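Local coordinates for threonine--tRNA ligase catalytic subunit (Aeropyrum pernix, PDB 3A32), which probably charges tRNA(Thr) with threonine in two steps, first activating the amino acid with ATP, and probably lacks the ability to deacylate mischarged seryl-tRNA(Thr), at residues 62-68 against 310-314; 116-120 against 291-297; 132-137 against 164-170; 175-179 against 232-238. One frame throughout, in Å; residues are numbered along the deposited sequence.

Contact 1: residues 62-68 against 310-314; sequences FHARRGY and HRALL. With ZN (zinc ion), chain G.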
# COMPACT_ATOMS: atom_id res chain seq x y z
N PHE A 62 8.56 5.67 -6.73
CA PHE A 62 9.74 6.57 -6.73
C PHE A 62 11.03 5.82 -6.40
O PHE A 62 12.04 5.94 -7.11
CB PHE A 62 9.57 7.76 -5.78
CG PHE A 62 10.84 8.62 -5.66
CD1 PHE A 62 11.33 9.34 -6.77
CD2 PHE A 62 11.53 8.70 -4.45
CE1 PHE A 62 12.52 10.11 -6.67
CE2 PHE A 62 12.71 9.45 -4.33
CZ PHE A 62 13.20 10.18 -5.44
N HIS A 63 10.97 5.00 -5.34
CA HIS A 63 12.12 4.21 -4.96
C HIS A 63 12.47 3.12 -5.93
O HIS A 63 13.65 2.94 -6.24
CB HIS A 63 11.96 3.72 -3.53
CG HIS A 63 12.18 4.82 -2.54
ND1 HIS A 63 11.20 5.72 -2.19
CD2 HIS A 63 13.29 5.20 -1.86
CE1 HIS A 63 11.67 6.56 -1.28
NE2 HIS A 63 12.95 6.29 -1.10
N ALA A 64 11.48 2.43 -6.46
CA ALA A 64 11.76 1.43 -7.50
C ALA A 64 12.47 2.03 -8.77
O ALA A 64 13.40 1.42 -9.32
CB ALA A 64 10.53 0.66 -7.83
N ARG A 65 12.09 3.23 -9.18
CA ARG A 65 12.70 3.93 -10.32
C ARG A 65 14.14 4.44 -10.09
O ARG A 65 14.88 4.66 -11.05
CB ARG A 65 11.80 5.11 -10.68
CG ARG A 65 10.55 4.62 -11.39
CD ARG A 65 9.38 5.54 -11.30
NE ARG A 65 9.62 6.86 -11.88
CZ ARG A 65 9.62 7.15 -13.18
NH1 ARG A 65 9.41 6.19 -14.09
NH2 ARG A 65 9.82 8.42 -13.57
N ARG A 66 14.49 4.67 -8.83
CA ARG A 66 15.78 5.06 -8.36
C ARG A 66 16.68 3.85 -8.00
O ARG A 66 17.77 4.04 -7.53
CB ARG A 66 15.62 5.95 -7.10
CG ARG A 66 14.81 7.28 -7.29
CD ARG A 66 15.50 8.33 -8.17
NE ARG A 66 16.80 8.62 -7.58
CZ ARG A 66 17.62 9.64 -7.89
NH1 ARG A 66 17.28 10.53 -8.82
NH2 ARG A 66 18.78 9.77 -7.24
N GLY A 67 16.20 2.62 -8.20
CA GLY A 67 17.04 1.45 -8.04
C GLY A 67 16.91 0.68 -6.74
O GLY A 67 17.76 -0.18 -6.44
N TYR A 68 15.87 0.99 -5.95
CA TYR A 68 15.62 0.26 -4.72
C TYR A 68 14.68 -0.86 -5.03
O TYR A 68 13.76 -0.71 -5.78
CB TYR A 68 14.93 1.13 -3.64
CG TYR A 68 15.73 2.29 -3.08
CD1 TYR A 68 16.28 2.24 -1.78
CD2 TYR A 68 15.89 3.48 -3.84
CE1 TYR A 68 17.00 3.32 -1.28
CE2 TYR A 68 16.62 4.57 -3.35
CZ TYR A 68 17.16 4.49 -2.08
OH TYR A 68 17.84 5.59 -1.62
N HIS A 310 21.19 2.99 7.14
CA HIS A 310 19.76 3.23 7.34
C HIS A 310 19.49 4.61 6.77
O HIS A 310 20.27 5.53 7.03
CB HIS A 310 19.45 3.39 8.83
CG HIS A 310 19.95 2.29 9.72
ND1 HIS A 310 19.13 1.30 10.20
CD2 HIS A 310 21.17 2.07 10.27
CE1 HIS A 310 19.82 0.50 11.00
NE2 HIS A 310 21.06 0.96 11.07
N ARG A 311 18.39 4.80 6.04
CA ARG A 311 18.04 6.15 5.57
C ARG A 311 16.55 6.34 5.43
O ARG A 311 15.86 5.43 5.03
CB ARG A 311 18.76 6.48 4.25
CG ARG A 311 18.61 5.48 3.08
CD ARG A 311 17.63 5.97 1.99
NE ARG A 311 16.20 5.91 2.33
CZ ARG A 311 15.22 6.30 1.51
NH1 ARG A 311 15.49 6.76 0.28
NH2 ARG A 311 13.95 6.21 1.90
N ALA A 312 16.02 7.51 5.78
CA ALA A 312 14.67 7.88 5.39
C ALA A 312 14.76 9.28 4.81
O ALA A 312 15.66 10.00 5.19
CB ALA A 312 13.71 7.85 6.60
N LEU A 313 13.82 9.69 3.96
CA LEU A 313 13.76 11.06 3.44
C LEU A 313 12.85 11.91 4.29
O LEU A 313 13.23 13.00 4.65
CB LEU A 313 13.31 11.11 1.97
CG LEU A 313 13.95 10.13 0.96
CD1 LEU A 313 13.36 10.33 -0.43
CD2 LEU A 313 15.49 10.22 0.88
N LEU A 314 11.65 11.42 4.59
CA LEU A 314 10.66 12.13 5.40
C LEU A 314 10.87 11.76 6.87
O LEU A 314 10.83 12.63 7.72
CB LEU A 314 9.24 11.71 4.97
CG LEU A 314 8.87 11.81 3.48
CD1 LEU A 314 7.39 11.40 3.17
CD2 LEU A 314 9.20 13.21 2.95
ZN ZN G . 17.18 0.72 9.83
O HOH W 1 16.02 2.32 9.39

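Contact 2: residues 116-120 against 291-297; sequences ILLFL and FRLYDVV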
# COMPACT_ATOMS: atom_id res chain seq x y z
N ILE A 116 17.81 -6.94 6.30
CA ILE A 116 19.07 -7.71 6.29
C ILE A 116 18.88 -9.20 6.04
O ILE A 116 19.65 -9.78 5.32
CB ILE A 116 19.92 -7.51 7.56
CG1 ILE A 116 20.34 -6.06 7.66
CG2 ILE A 116 21.18 -8.45 7.54
CD1 ILE A 116 20.65 -5.72 9.09
N LEU A 117 17.85 -9.81 6.63
CA LEU A 117 17.53 -11.18 6.30
C LEU A 117 17.24 -11.35 4.79
O LEU A 117 17.63 -12.37 4.17
CB LEU A 117 16.36 -11.72 7.16
CG LEU A 117 16.56 -12.02 8.67
CD1 LEU A 117 15.26 -12.55 9.28
CD2 LEU A 117 17.71 -13.04 8.98
N LEU A 118 16.56 -10.38 4.19
CA LEU A 118 16.24 -10.42 2.75
C LEU A 118 17.50 -10.30 1.91
O LEU A 118 17.62 -10.95 0.92
CB LEU A 118 15.26 -9.28 2.34
CG LEU A 118 13.81 -9.38 2.87
CD1 LEU A 118 12.88 -8.30 2.33
CD2 LEU A 118 13.23 -10.76 2.58
N PHE A 119 18.39 -9.41 2.28
CA PHE A 119 19.75 -9.43 1.72
C PHE A 119 20.41 -10.83 1.88
O PHE A 119 20.89 -11.40 0.91
CB PHE A 119 20.63 -8.38 2.38
CG PHE A 119 22.09 -8.46 1.98
CD1 PHE A 119 22.50 -8.02 0.71
CD2 PHE A 119 23.06 -8.93 2.87
CE1 PHE A 119 23.88 -8.08 0.32
CE2 PHE A 119 24.44 -9.00 2.50
CZ PHE A 119 24.83 -8.56 1.21
N LEU A 120 20.41 -11.37 3.09
CA LEU A 120 21.03 -12.66 3.35
C LEU A 120 20.42 -13.76 2.52
O LEU A 120 21.15 -14.61 2.04
CB LEU A 120 21.05 -13.02 4.84
CG LEU A 120 22.02 -12.16 5.66
CD1 LEU A 120 21.86 -12.42 7.15
CD2 LEU A 120 23.54 -12.30 5.19
N PHE A 291 25.14 -9.39 12.18
CA PHE A 291 24.64 -10.27 11.12
C PHE A 291 25.74 -10.78 10.19
O PHE A 291 25.44 -11.33 9.14
CB PHE A 291 23.61 -9.52 10.27
CG PHE A 291 22.27 -9.39 10.94
CD1 PHE A 291 21.33 -10.43 10.86
CD2 PHE A 291 21.96 -8.25 11.67
CE1 PHE A 291 20.10 -10.30 11.47
CE2 PHE A 291 20.73 -8.12 12.29
CZ PHE A 291 19.80 -9.14 12.20
N ARG A 292 27.01 -10.55 10.56
CA ARG A 292 28.15 -11.10 9.88
C ARG A 292 28.20 -10.68 8.41
O ARG A 292 28.58 -11.47 7.54
CB ARG A 292 28.20 -12.62 10.09
CG ARG A 292 28.44 -12.95 11.58
CD ARG A 292 27.82 -14.29 11.95
NE ARG A 292 27.83 -14.62 13.39
CZ ARG A 292 27.56 -15.84 13.87
NH1 ARG A 292 27.29 -16.83 13.04
NH2 ARG A 292 27.57 -16.07 15.18
N LEU A 293 27.87 -9.41 8.17
CA LEU A 293 27.82 -8.86 6.81
C LEU A 293 29.18 -8.59 6.21
O LEU A 293 29.36 -8.70 4.99
CB LEU A 293 26.95 -7.60 6.75
CG LEU A 293 25.49 -7.79 7.27
CD1 LEU A 293 24.69 -6.54 7.02
CD2 LEU A 293 24.84 -9.09 6.63
N TYR A 294 30.12 -8.19 7.07
CA TYR A 294 31.51 -7.95 6.69
C TYR A 294 32.14 -9.28 6.17
O TYR A 294 32.80 -9.27 5.15
CB TYR A 294 32.31 -7.40 7.87
CG TYR A 294 32.07 -5.96 8.27
CD1 TYR A 294 31.78 -4.99 7.31
CD2 TYR A 294 32.15 -5.56 9.60
CE1 TYR A 294 31.58 -3.68 7.66
CE2 TYR A 294 31.97 -4.24 9.97
CZ TYR A 294 31.68 -3.31 8.99
OH TYR A 294 31.51 -1.97 9.30
N ASP A 295 31.90 -10.37 6.89
CA ASP A 295 32.28 -11.73 6.49
C ASP A 295 31.63 -12.14 5.17
O ASP A 295 32.34 -12.47 4.22
CB ASP A 295 31.96 -12.74 7.61
CG ASP A 295 32.89 -12.56 8.81
OD1 ASP A 295 34.02 -12.05 8.63
OD2 ASP A 295 32.49 -12.91 9.95
N VAL A 296 30.30 -12.04 5.12
CA VAL A 296 29.53 -12.41 3.94
C VAL A 296 29.95 -11.62 2.68
O VAL A 296 30.14 -12.20 1.61
CB VAL A 296 27.99 -12.32 4.23
CG1 VAL A 296 27.20 -12.18 2.95
CG2 VAL A 296 27.55 -13.54 5.01
N VAL A 297 30.13 -10.32 2.81
CA VAL A 297 30.57 -9.48 1.67
C VAL A 297 32.01 -9.77 1.23
O VAL A 297 32.36 -9.68 0.05
CB VAL A 297 30.36 -7.97 1.98
CG1 VAL A 297 30.95 -7.07 0.92
CG2 VAL A 297 28.87 -7.70 2.15

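Contact 3: residues 132-137 against 164-170; sequences LPFKVF and DAHIIVP. With ZN (zinc ion), chain G.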
# COMPACT_ATOMS: atom_id res chain seq x y z
N LEU A 132 25.87 -4.85 -6.08
CA LEU A 132 26.05 -3.85 -5.04
C LEU A 132 26.29 -2.51 -5.74
O LEU A 132 26.91 -2.47 -6.80
CB LEU A 132 27.25 -4.22 -4.17
CG LEU A 132 27.22 -5.55 -3.42
CD1 LEU A 132 28.50 -5.79 -2.61
CD2 LEU A 132 25.92 -5.69 -2.50
N PRO A 133 25.83 -1.40 -5.15
CA PRO A 133 25.10 -1.37 -3.86
C PRO A 133 23.73 -2.10 -3.89
O PRO A 133 23.04 -2.15 -4.94
CB PRO A 133 24.95 0.13 -3.54
CG PRO A 133 25.37 0.87 -4.78
CD PRO A 133 26.08 -0.06 -5.72
N PHE A 134 23.36 -2.68 -2.76
CA PHE A 134 22.06 -3.33 -2.60
C PHE A 134 21.20 -2.36 -1.82
O PHE A 134 21.57 -1.96 -0.70
CB PHE A 134 22.25 -4.64 -1.86
CG PHE A 134 20.99 -5.30 -1.42
CD1 PHE A 134 20.36 -6.22 -2.23
CD2 PHE A 134 20.47 -5.05 -0.15
CE1 PHE A 134 19.18 -6.85 -1.81
CE2 PHE A 134 19.31 -5.68 0.28
CZ PHE A 134 18.67 -6.59 -0.53
N LYS A 135 20.08 -1.96 -2.43
CA LYS A 135 19.20 -0.94 -1.88
C LYS A 135 17.84 -1.51 -1.79
O LYS A 135 17.32 -2.01 -2.80
CB LYS A 135 19.20 0.31 -2.76
CG LYS A 135 20.62 0.78 -3.15
CD LYS A 135 20.68 2.15 -3.81
CE LYS A 135 19.47 2.44 -4.72
NZ LYS A 135 19.77 3.53 -5.73
N VAL A 136 17.26 -1.45 -0.58
CA VAL A 136 15.94 -2.01 -0.29
C VAL A 136 15.06 -0.92 0.41
O VAL A 136 15.49 -0.33 1.42
CB VAL A 136 16.08 -3.32 0.54
CG1 VAL A 136 16.82 -3.10 1.90
CG2 VAL A 136 14.78 -3.97 0.76
N PHE A 137 13.85 -0.67 -0.13
CA PHE A 137 12.92 0.34 0.37
C PHE A 137 11.64 -0.31 0.93
O PHE A 137 11.13 -1.25 0.34
CB PHE A 137 12.47 1.31 -0.75
CG PHE A 137 11.37 2.24 -0.30
CD1 PHE A 137 11.65 3.33 0.53
CD2 PHE A 137 10.04 2.01 -0.66
CE1 PHE A 137 10.67 4.16 0.96
CE2 PHE A 137 9.04 2.87 -0.23
CZ PHE A 137 9.34 3.93 0.58
N ASP A 164 11.39 3.94 4.86
CA ASP A 164 12.60 3.34 5.36
C ASP A 164 13.36 2.63 4.24
O ASP A 164 12.75 1.95 3.42
CB ASP A 164 12.18 2.31 6.43
CG ASP A 164 13.32 1.92 7.37
OD1 ASP A 164 14.31 2.69 7.49
OD2 ASP A 164 13.21 0.85 8.01
N ALA A 165 14.70 2.72 4.24
CA ALA A 165 15.48 1.95 3.29
C ALA A 165 16.79 1.59 3.94
O ALA A 165 17.22 2.25 4.90
CB ALA A 165 15.68 2.73 1.99
N HIS A 166 17.38 0.52 3.45
CA HIS A 166 18.69 0.09 3.85
C HIS A 166 19.58 -0.11 2.63
O HIS A 166 19.13 -0.62 1.59
CB HIS A 166 18.60 -1.15 4.76
CG HIS A 166 17.92 -0.84 6.06
ND1 HIS A 166 16.56 -0.92 6.21
CD2 HIS A 166 18.39 -0.30 7.20
CE1 HIS A 166 16.22 -0.51 7.41
NE2 HIS A 166 17.31 -0.13 8.04
N ILE A 167 20.82 0.34 2.76
CA ILE A 167 21.76 0.31 1.67
C ILE A 167 23.04 -0.36 2.12
O ILE A 167 23.64 0.03 3.13
CB ILE A 167 22.05 1.73 1.15
CG1 ILE A 167 20.76 2.47 0.88
CG2 ILE A 167 22.98 1.72 -0.13
CD1 ILE A 167 20.99 3.71 0.01
N ILE A 168 23.47 -1.36 1.37
CA ILE A 168 24.78 -1.99 1.58
C ILE A 168 25.65 -1.60 0.39
O ILE A 168 25.41 -2.04 -0.74
CB ILE A 168 24.61 -3.53 1.70
CG1 ILE A 168 23.69 -3.80 2.89
CG2 ILE A 168 25.97 -4.24 1.79
CD1 ILE A 168 23.33 -5.24 3.15
N VAL A 169 26.63 -0.73 0.63
CA VAL A 169 27.35 -0.07 -0.46
C VAL A 169 28.88 -0.21 -0.30
O VAL A 169 29.40 0.10 0.78
CB VAL A 169 27.00 1.45 -0.59
CG1 VAL A 169 27.01 2.14 0.72
CG2 VAL A 169 27.93 2.11 -1.50
N PRO A 170 29.60 -0.71 -1.35
CA PRO A 170 31.07 -0.82 -1.25
C PRO A 170 31.69 0.54 -1.11
O PRO A 170 31.10 1.53 -1.55
CB PRO A 170 31.47 -1.41 -2.61
CG PRO A 170 30.26 -2.14 -3.07
CD PRO A 170 29.13 -1.21 -2.66
ZN ZN G . 17.18 0.72 9.83
O HOH W 1 16.02 2.32 9.39

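Contact 4: residues 175-179 against 232-238; sequences IDVVY and LREAASR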
# COMPACT_ATOMS: atom_id res chain seq x y z
N ILE A 175 30.19 7.56 -1.35
CA ILE A 175 29.97 9.00 -1.47
C ILE A 175 28.78 9.31 -2.41
O ILE A 175 27.89 10.15 -2.08
CB ILE A 175 31.28 9.77 -1.90
CG1 ILE A 175 32.38 9.68 -0.81
CG2 ILE A 175 30.97 11.21 -2.33
CD1 ILE A 175 33.81 10.12 -1.27
N ASP A 176 28.73 8.62 -3.54
CA ASP A 176 27.65 8.80 -4.51
C ASP A 176 26.27 8.40 -3.94
O ASP A 176 25.25 9.04 -4.24
CB ASP A 176 27.91 7.92 -5.74
CG ASP A 176 28.97 8.51 -6.74
OD1 ASP A 176 29.41 9.66 -6.66
OD2 ASP A 176 29.40 7.76 -7.64
N VAL A 177 26.24 7.31 -3.17
CA VAL A 177 25.04 6.84 -2.54
C VAL A 177 24.50 7.87 -1.55
O VAL A 177 23.31 8.21 -1.57
CB VAL A 177 25.29 5.47 -1.86
CG1 VAL A 177 24.31 5.24 -0.73
CG2 VAL A 177 25.23 4.30 -2.92
N VAL A 178 25.40 8.42 -0.72
CA VAL A 178 25.04 9.47 0.24
C VAL A 178 24.47 10.69 -0.46
O VAL A 178 23.42 11.25 -0.03
CB VAL A 178 26.24 9.86 1.23
CG1 VAL A 178 25.81 10.99 2.20
CG2 VAL A 178 26.64 8.67 2.03
N TYR A 179 25.16 11.12 -1.52
CA TYR A 179 24.75 12.25 -2.29
C TYR A 179 23.38 12.00 -2.94
O TYR A 179 22.50 12.86 -2.88
CB TYR A 179 25.82 12.59 -3.34
CG TYR A 179 25.46 13.81 -4.16
CD1 TYR A 179 25.66 15.11 -3.64
CD2 TYR A 179 24.90 13.66 -5.42
CE1 TYR A 179 25.28 16.22 -4.39
CE2 TYR A 179 24.55 14.76 -6.18
CZ TYR A 179 24.74 16.01 -5.67
OH TYR A 179 24.35 17.06 -6.46
N LEU A 232 30.53 11.27 4.31
CA LEU A 232 29.55 12.33 4.62
C LEU A 232 30.06 13.72 4.35
O LEU A 232 29.27 14.61 4.02
CB LEU A 232 29.09 12.22 6.09
CG LEU A 232 28.33 10.97 6.48
CD1 LEU A 232 28.18 10.86 8.02
CD2 LEU A 232 26.94 10.90 5.78
N ARG A 233 31.37 13.92 4.54
CA ARG A 233 31.97 15.22 4.31
C ARG A 233 32.05 15.53 2.83
O ARG A 233 31.68 16.63 2.41
CB ARG A 233 33.36 15.33 4.96
CG ARG A 233 33.30 15.48 6.45
CD ARG A 233 34.68 15.66 7.03
NE ARG A 233 34.60 15.74 8.47
CZ ARG A 233 35.22 14.90 9.29
NH1 ARG A 233 35.99 13.94 8.80
NH2 ARG A 233 35.09 15.04 10.60
N GLU A 234 32.52 14.58 2.03
CA GLU A 234 32.56 14.76 0.58
C GLU A 234 31.19 14.95 -0.04
O GLU A 234 31.01 15.83 -0.85
CB GLU A 234 33.25 13.58 -0.11
CG GLU A 234 34.72 13.48 0.21
CD GLU A 234 35.59 14.62 -0.46
OE1 GLU A 234 35.04 15.52 -1.17
OE2 GLU A 234 36.83 14.57 -0.25
N ALA A 235 30.24 14.12 0.37
CA ALA A 235 28.86 14.22 -0.12
C ALA A 235 28.26 15.60 0.21
O ALA A 235 27.73 16.27 -0.68
CB ALA A 235 27.97 13.06 0.41
N ALA A 236 28.41 16.01 1.47
CA ALA A 236 27.96 17.31 1.96
C ALA A 236 28.68 18.44 1.25
O ALA A 236 28.12 19.52 1.03
CB ALA A 236 28.20 17.43 3.47
N SER A 237 29.94 18.21 0.89
CA SER A 237 30.68 19.24 0.17
C SER A 237 30.14 19.37 -1.25
O SER A 237 30.05 20.48 -1.77
CB SER A 237 32.20 18.95 0.21
OG SER A 237 32.88 19.73 -0.75
N ARG A 238 29.75 18.26 -1.87
CA ARG A 238 29.03 18.33 -3.16
C ARG A 238 27.67 18.99 -3.06
O ARG A 238 27.27 19.74 -3.96
CB ARG A 238 28.90 16.96 -3.81
CG ARG A 238 30.23 16.45 -4.26
CD ARG A 238 30.19 14.99 -4.64
NE ARG A 238 31.56 14.47 -4.57
CZ ARG A 238 31.94 13.28 -5.04
NH1 ARG A 238 31.03 12.44 -5.59
NH2 ARG A 238 33.22 12.93 -4.93

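Contact 1: residues 62-68 against 310-314
Arg311 reaches His63 and Tyr68 with one nitrogen, an instance of how a buried arginine can tie a strand to the end of a helix. Its NH1 donates to NE2 of His63 at 2.9 Å and to OH of Tyr68 at 3.2 Å, and both bonds are appreciably bent. NH1 lies at the edge of the imidazole, in the ring plane, while the guanidinium itself is turned 72° from that ring. His63 is therefore the acceptor at NE2, which fits the bond of its ND1 to the carbonyl of Leu59. With CG wedged between backbone N and carbonyl carbon (chi1 53°) and further bends at chi2 and chi3, the arginine chain folds on its way to this pair.

Tyr68 is brought alongside His63 by the end of helix 48-65. Gly67, with positive phi, forms a Schellman motif in which Tyr68 N bonds to His63 O at 3.0 Å, and CD2 of His63 then sits over the centre of the tyrosine ring. Leu313 adds an apolar touch, its CD1 meeting the edge of the Phe62 ring 4.1 Å from CE2.

The polar ends have further partners: Glu184 for Tyr68 OH and the carbonyl of Asp163 for Arg311 NH2. Strand 306-316 and the helix after it match motif 3 of class II synthetases, and His310, next to Arg311, binds zinc. Phe137 of strand 134-143 stacks on His63, Ala165 of strand 159-170 touches both Tyr68 and Arg311, and helix 174-191 packs Val188 on Phe62 and Val181 on Tyr68 and Leu313.

Contact 2: residues 116-120 against 291-297
Ile116 and Phe291 meet where the CB of the isoleucine directs its two branches at the phenylalanine ring, and the route of this one side chain illustrates how distant helices can be joined by side chains alone. At CB the chain divides. The CG2 methyl, anti to the backbone N, comes over one face of the ring, 3.7 Å from Phe291 CG; measured to the ring centroid it stands 29° off the normal, a CH-pi contact. The same methyl is 3.8 Å from CD2 of Leu293, so it is shared by two partners. The other branch runs through CG1, beside the backbone N, and a nearly extended chi2 of 157° carries CD1 along the ring to Phe291 CD2, at 3.8 Å.

Leu293 CD2 collects further neighbours from helix 112-126. Leu120 CD2 approaches it at 3.8 Å, and the Phe119 ring slides past it in the opposite direction with CE2 at 4.2 Å. Beyond Leu293 the Phe119 ring also touches CG1 of Val296 and CG2 of Val297. The segment axes, 23° from parallel, come no nearer than 12.3 Å, and the cross-contact is wholly apolar.

Phe291 stands just beyond helix 287-290, which ends in a Schellman motif with Arg292 as its C-prime residue; Arg292 is at once the N-cap of helix 293-301. Strand 134-143 meets the other helix through Phe134, edge-to-face with Phe119. Strand 306-316 sets Ile308 against Leu293, helix 80-84 sets Leu81 against Leu117, and the second subunit contributes its Val26 against Leu120 and its Val28 against Val296.

Contact 3: residues 132-137 against 164-170
Phe134 and Ile168 form one antiparallel hydrogen-bonded pair and Val136 and His166 the next, a worked case of a backbone ladder positioning a metal ligand. Each pair exchanges two bonds: Phe134 N reaches Ile168 O at 2.9 Å, and His166 N reaches Val136 O at 2.9 Å, the latter donor in the carbonyl plane. Between them Lys135 lies alongside Ile167, pointing the same way, with CG 3.9 Å from CG2; the lysine then bends at chi3 and ends at the carbonyl of Arg66. Ahead of the ladder, Pro133, which follows a cis peptide, sets its CB 3.8 Å from Val169 CB, and Leu132 leans on the ring of Pro170.

On the face shared with Phe134 and Ile168, Val136 CG1 touches His166 CB at 3.9 Å. The imidazole leaves this neighbour, with CG beside the backbone N (chi1 -65°), and places NE2 2.0 Å from zinc. Its other nitrogen, ND1, is hydrogen-bonded to His115, a second-shell residue that, together with the zinc bond at NE2, would hold the ring in its rotation. Cys112 and His310 complete the protein ligands, and a water occupies a further position; that water donates to Asp164 OD1 at 2.6 Å.

The two strands, joined by a long loop, correspond to motif 2 of class II synthetases. In bacterial threonyl-tRNA synthetase the zinc takes the amino and hydroxyl groups of threonine, and a metal held by three side chains and a water is consistent with the same use here: the water would be replaced by substrate, at a zinc whose His166 ligand is anchored in the sheet.

Contact 4: residues 175-179 against 232-238
Ile175 lies beneath the guanidinium of Arg238, its CG2 methyl centred on one face and 3.5 Å from CZ. Two conformations make this possible: the isoleucine puts CG2 anti to its backbone N, while the arginine runs extended from CG to NE and so reaches across to helix 174-191. At the guanidinium edge, and in its plane, Asp176 OD1 forms a rather long salt bridge to NH1, 3.4 Å, although the carboxylate is rotated 58° from the guanidinium plane. The other oxygen, OD2, makes a long, weak ion pair with Arg173. At the end of the other branch of Ile175, CD1 touches CB of Glu234 at 3.7 Å, and the glutamate then turns away through a bend at chi2.

The segment axes of helices 174-191 and 222-243 are 8.5 Å apart here and cross at -50°, an angle close to that expected when ridges of residues four apart on both helices fit into each other's grooves. The small Ala235 allows this approach: its CA is 5.0 Å from that of Tyr179. Val178, with CG1 anti to the backbone N (chi1 179°), presses that methyl on Ala235 CB at 3.5 Å, tighter than ordinary carbon contact, and also reaches CD2 of Leu232. Tyr179 adopts the same first torsion, which lays CD1 3.7 Å from Arg238 CB and brings the carbonyl of Ala235 to the ring edge. Strand 273-284 backs the apolar end, where Phe283 touches both Val178 and Leu232.

From the N terminus, helix 48-65 opens contact 1, whose partner arrives only at 310-314, so this long closure encloses all the others. Within it, helix 112-126 opens contact 2, closed by 291-297, and inside that span come the remaining two in series: contact 3 closes at 164-170 before contact 4 runs from 175-179 to 232-238. None crosses another. Contact 3 is the physical middle of the set: it shares zinc and a strand-to-strand bond with contact 1, packs against Phe119 of contact 2, and meets Val177 of helix 174-191 from contact 4. Contact 1 ties a helix end to the catalytic sheet, contact 3 pairs two of its strands, and contacts 2 and 4 join helical elements packed on it.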